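Long-range contacts in ASCH domain (Vibrio cholerae TMA 21, PDB 3S9X), which is of unknown function but, as a member of the PUA-related ASCH family, probably binds RNA or another nucleic acid: residues A39-A44 against T83-K88; S97-Q102 against L149-F154. One frame throughout, in Å; residues are numbered along the deposited sequence.

Contact 1: A39-A44 against T83-K88; sequences ADEYNA and TNWDGK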
# COMPACT_ATOMS: atom_id res chain seq x y z
N ALA A 39 6.62 3.80 7.81
CA ALA A 39 7.34 3.20 8.93
C ALA A 39 7.44 4.12 10.13
O ALA A 39 8.18 3.83 11.05
CB ALA A 39 8.76 2.73 8.47
N ASP A 40 6.68 5.20 10.12
CA ASP A 40 6.66 6.10 11.28
C ASP A 40 5.26 6.66 11.47
O ASP A 40 4.49 6.67 10.53
CB ASP A 40 7.71 7.23 11.16
CG ASP A 40 7.40 8.21 10.02
OD1 ASP A 40 7.83 8.00 8.83
OD2 ASP A 40 6.63 9.14 10.21
N GLU A 41 4.95 7.08 12.68
CA GLU A 41 3.62 7.52 13.03
C GLU A 41 3.14 8.72 12.20
O GLU A 41 2.01 8.72 11.72
CB GLU A 41 3.61 7.83 14.54
CG GLU A 41 2.30 8.37 15.05
CD GLU A 41 2.23 8.47 16.55
OE1 GLU A 41 3.31 8.59 17.19
OE2 GLU A 41 1.17 8.57 17.11
N TYR A 42 3.98 9.72 12.07
CA TYR A 42 3.57 10.92 11.41
C TYR A 42 3.15 10.58 9.99
O TYR A 42 2.08 10.99 9.53
CB TYR A 42 4.76 11.91 11.38
CG TYR A 42 4.55 13.03 10.45
CD1 TYR A 42 3.80 14.11 10.82
CD2 TYR A 42 5.01 12.95 9.15
CE1 TYR A 42 3.52 15.14 9.86
CE2 TYR A 42 4.76 13.91 8.25
CZ TYR A 42 4.03 14.98 8.58
OH TYR A 42 3.75 15.90 7.58
N ASN A 43 4.01 9.87 9.25
CA ASN A 43 3.69 9.55 7.84
C ASN A 43 2.57 8.50 7.76
O ASN A 43 1.76 8.61 6.85
CB ASN A 43 4.91 9.08 7.08
CG ASN A 43 5.86 10.24 6.78
OD1 ASN A 43 7.01 10.25 7.24
ND2 ASN A 43 5.39 11.16 6.06
N ALA A 44 2.48 7.54 8.70
CA ALA A 44 1.39 6.55 8.66
C ALA A 44 0.04 7.26 8.71
O ALA A 44 -0.88 6.96 8.00
CB ALA A 44 1.50 5.56 9.77
N THR A 83 -5.21 1.21 8.26
CA THR A 83 -5.30 1.74 9.61
C THR A 83 -4.34 2.92 9.78
O THR A 83 -3.43 3.14 8.95
CB THR A 83 -4.97 0.69 10.65
OG1 THR A 83 -3.58 0.44 10.70
CG2 THR A 83 -5.71 -0.66 10.40
N ASN A 84 -4.55 3.67 10.85
CA ASN A 84 -3.55 4.57 11.29
C ASN A 84 -2.48 3.84 12.08
O ASN A 84 -2.46 2.62 12.17
CB ASN A 84 -4.18 5.77 12.02
CG ASN A 84 -4.74 5.44 13.39
OD1 ASN A 84 -4.53 4.33 13.91
ND2 ASN A 84 -5.49 6.40 13.93
N TRP A 85 -1.51 4.58 12.60
CA TRP A 85 -0.40 3.99 13.33
C TRP A 85 -0.83 3.07 14.45
O TRP A 85 -0.13 2.09 14.71
CB TRP A 85 0.49 5.14 13.84
CG TRP A 85 1.72 4.75 14.62
CD1 TRP A 85 1.89 4.88 15.95
CD2 TRP A 85 2.94 4.20 14.11
NE1 TRP A 85 3.19 4.50 16.31
CE2 TRP A 85 3.84 4.09 15.18
CE3 TRP A 85 3.37 3.82 12.82
CZ2 TRP A 85 5.11 3.60 15.04
CZ3 TRP A 85 4.70 3.34 12.69
CH2 TRP A 85 5.54 3.30 13.80
N ASP A 86 -1.89 3.49 15.10
CA ASP A 86 -2.45 2.81 16.24
C ASP A 86 -3.50 1.73 15.95
O ASP A 86 -4.10 1.22 16.89
CB ASP A 86 -2.95 3.85 17.21
CG ASP A 86 -1.76 4.46 17.98
OD1 ASP A 86 -1.10 3.67 18.75
OD2 ASP A 86 -1.58 5.67 17.92
N GLY A 87 -3.59 1.40 14.67
CA GLY A 87 -4.45 0.31 14.28
C GLY A 87 -5.93 0.65 14.12
O GLY A 87 -6.74 -0.26 13.92
N LYS A 88 -6.33 1.88 14.29
CA LYS A 88 -7.68 2.31 14.08
C LYS A 88 -7.98 2.25 12.59
O LYS A 88 -7.28 2.86 11.82
CB LYS A 88 -7.94 3.72 14.60
CG LYS A 88 -9.39 4.12 14.44
CD LYS A 88 -9.60 5.61 14.85
CE LYS A 88 -11.02 6.11 14.58
NZ LYS A 88 -12.07 5.10 15.03
O HOH W 1 -1.10 7.51 16.10
O HOH W 2 -0.89 7.71 19.53
O HOH W 3 -1.54 4.35 7.18
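W85 lays one face of its indole over the first turn of helix 41-52, where E41 is the chief partner. E41 CB stands 3.5 Å from the centroid of the five-membered ring and 5° off its normal, a CH-pi contact. E41 CA covers the same face nearer the rim, and the six-membered ring carries the backbone of D40 over that same face, with W85 CZ3 3.6 Å from D40 C. With CG anti to the backbone N (chi1 -179°), the indole extends from its loop across to the helix. A44 adds a methyl, its CB 4.0 Å from W85 CE3.

The two segments are the N-terminal end of a helix and the hairpin loop between strands 79-83 and 89-102, which turns through a type I beta turn from N84 to G87. D40 is the N-cap: its OD2 accepts from N43 N at 2.9 Å, the donor lying above the carboxylate plane. Within the hairpin, N84 O takes both T83 OG1 and G87 N, while N45, the residue after A44 in helix 41-52, accepts from W85 N through its side-chain OD1.

No direct hydrogen bond joins the segments; water does the polar work. The extended chain of E41 crosses the indole and brings its carboxylate near that of D86, E41 OE2 to D86 OD2 being 4.1 Å. One water lies 2.6 Å from D86 OD2 and close to E41 OE2; a second spans the same two atoms less tightly, its reach to E41 OE2 being long. Together they may soften the repulsion. A third water donates to A44 O and T83 O, the former at 2.8 Å.

Contact 2: S97-Q102 against L149-F154; sequences SVSKCQ and LVLEHF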
# COMPACT_ATOMS: atom_id res chain seq x y z
N SER A 97 -4.36 -2.24 -10.00
CA SER A 97 -3.32 -2.61 -10.94
C SER A 97 -2.02 -2.85 -10.25
O SER A 97 -1.77 -2.28 -9.18
CB SER A 97 -3.13 -1.56 -12.03
OG SER A 97 -2.56 -0.39 -11.57
N VAL A 98 -1.19 -3.68 -10.84
CA VAL A 98 0.16 -4.04 -10.34
C VAL A 98 1.11 -4.09 -11.54
O VAL A 98 0.76 -4.62 -12.61
CB VAL A 98 0.14 -5.37 -9.61
CG1 VAL A 98 1.54 -5.76 -9.13
CG2 VAL A 98 -0.79 -5.36 -8.45
N SER A 99 2.25 -3.44 -11.42
CA SER A 99 3.27 -3.49 -12.49
C SER A 99 4.64 -3.23 -11.88
O SER A 99 4.74 -3.10 -10.66
CB SER A 99 2.96 -2.43 -13.56
OG SER A 99 3.24 -1.13 -13.08
N LYS A 100 5.66 -3.26 -12.74
CA LYS A 100 7.04 -3.02 -12.27
C LYS A 100 7.74 -1.90 -13.02
O LYS A 100 7.47 -1.71 -14.21
CB LYS A 100 7.91 -4.28 -12.38
CG LYS A 100 7.35 -5.48 -11.67
CD LYS A 100 8.21 -6.69 -11.79
CE LYS A 100 7.62 -7.89 -11.15
NZ LYS A 100 6.47 -8.48 -11.93
N CYS A 101 8.62 -1.19 -12.33
CA CYS A 101 9.52 -0.23 -13.02
C CYS A 101 10.71 0.00 -12.15
O CYS A 101 10.69 -0.25 -10.97
CB CYS A 101 8.93 1.18 -13.36
SG CYS A 101 8.78 2.28 -11.87
N GLN A 102 11.81 0.40 -12.80
CA GLN A 102 13.01 0.74 -12.05
C GLN A 102 12.80 1.99 -11.24
O GLN A 102 12.16 2.93 -11.70
CB GLN A 102 14.26 0.85 -12.92
CG GLN A 102 14.71 -0.49 -13.40
CD GLN A 102 16.07 -0.42 -14.11
OE1 GLN A 102 16.77 0.69 -14.18
NE2 GLN A 102 16.45 -1.48 -14.62
N LEU A 149 11.02 -1.87 -8.77
CA LEU A 149 9.92 -1.62 -7.83
C LEU A 149 8.68 -2.34 -8.34
O LEU A 149 8.49 -2.40 -9.55
CB LEU A 149 9.66 -0.13 -7.66
CG LEU A 149 10.85 0.75 -7.26
CD1 LEU A 149 10.36 2.20 -7.14
CD2 LEU A 149 11.60 0.23 -6.07
N VAL A 150 7.84 -2.75 -7.39
CA VAL A 150 6.48 -3.13 -7.69
C VAL A 150 5.57 -1.96 -7.39
O VAL A 150 5.55 -1.45 -6.26
CB VAL A 150 6.04 -4.42 -6.95
CG1 VAL A 150 4.54 -4.73 -7.14
CG2 VAL A 150 6.93 -5.62 -7.34
N LEU A 151 4.84 -1.54 -8.42
CA LEU A 151 3.91 -0.38 -8.35
C LEU A 151 2.52 -0.94 -8.16
O LEU A 151 2.08 -1.83 -8.93
CB LEU A 151 3.94 0.38 -9.64
CG LEU A 151 5.36 0.84 -10.14
CD1 LEU A 151 5.16 1.76 -11.36
CD2 LEU A 151 6.23 1.54 -9.09
N GLU A 152 1.78 -0.39 -7.18
CA GLU A 152 0.38 -0.74 -6.96
C GLU A 152 -0.49 0.51 -7.07
O GLU A 152 -0.10 1.58 -6.56
CB GLU A 152 0.18 -1.33 -5.57
CG GLU A 152 0.91 -2.60 -5.36
CD GLU A 152 0.93 -3.04 -3.86
OE1 GLU A 152 -0.15 -3.06 -3.28
OE2 GLU A 152 2.02 -3.42 -3.41
N HIS A 153 -1.59 0.42 -7.80
CA HIS A 153 -2.60 1.44 -7.79
C HIS A 153 -3.83 0.89 -7.06
O HIS A 153 -4.09 -0.33 -7.10
CB HIS A 153 -2.97 1.89 -9.17
CG HIS A 153 -1.92 2.71 -9.85
ND1 HIS A 153 -0.77 2.19 -10.38
CD2 HIS A 153 -1.88 4.03 -10.11
CE1 HIS A 153 -0.08 3.17 -10.95
NE2 HIS A 153 -0.70 4.30 -10.75
N PHE A 154 -4.61 1.75 -6.44
CA PHE A 154 -5.73 1.31 -5.64
C PHE A 154 -6.79 2.45 -5.54
O PHE A 154 -6.51 3.60 -5.86
CB PHE A 154 -5.28 0.79 -4.26
CG PHE A 154 -4.42 1.76 -3.51
CD1 PHE A 154 -4.91 2.91 -2.95
CD2 PHE A 154 -3.05 1.52 -3.40
CE1 PHE A 154 -4.05 3.77 -2.21
CE2 PHE A 154 -2.21 2.37 -2.72
CZ PHE A 154 -2.74 3.49 -2.10
O HOH W 4 0.29 -0.37 -10.94
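Antiparallel pairing of strands 89-102 and 148-158 forms this part of the mixed beta sheet of the ASCH domain, a member of the PUA clan; the two segments are joined in sequence by a connection that includes helices 108-114 and 121-139. S97, S99 and C101 form hydrogen-bonded pairs with H153, L151 and L149. Each pair exchanges two backbone bonds, the shortest from L151 N to S99 O at 2.7 Å; at the S97 end the ladder slackens, and S97 N to H153 O is weak at 3.5 Å. V98-E152 and K100-V150 are the non-hydrogen-bonded pairs between them, where CA-H...O contacts fill in, such as K100 CA to L149 O at 3.1 Å.

On the face bearing V98, K100, V150 and E152, the valines meet diagonally, V98 CG1 to V150 CG1 at 3.7 Å. The other face carries L151 beside C101; in the conformer given, C101 SG lies 3.7 Å from L151 CD1, but C101 has a second conformer, so this contact is doubtful. L149, on this face too, packs against W124 and F132 of helix 121-139. Further along, chi1 of 70° turns S97 OG in over its own backbone and sets it 3.3 Å from H153 CB. The imidazole of H153 also meets the ring of F110. One water ties this end together: it donates to L151 O, hydrogen-bonds to S97 OG, and lies in the imidazole plane at the ring edge, 2.8 Å from H153 ND1.

In the fold
Both contacts are largely at the surface, on opposite sides of the chain's centre, with centres 22 Å apart and nearest atoms about 11 Å apart. They share one element in part: strand 89-102 follows the hairpin loop of contact 1 and supplies at its far end the 97-102 segment of contact 2. Contact 1 fixes that loop to a helix start through an aromatic face and bridging waters, with no direct hydrogen bond between its two segments, although N45 of the same helix takes W85 N. Contact 2 lies within the sheet and rests on a backbone ladder, burying 510 Å² against 258 Å². Of the touching residues, A44 is buried in contact 1, and L149 and V150 in contact 2.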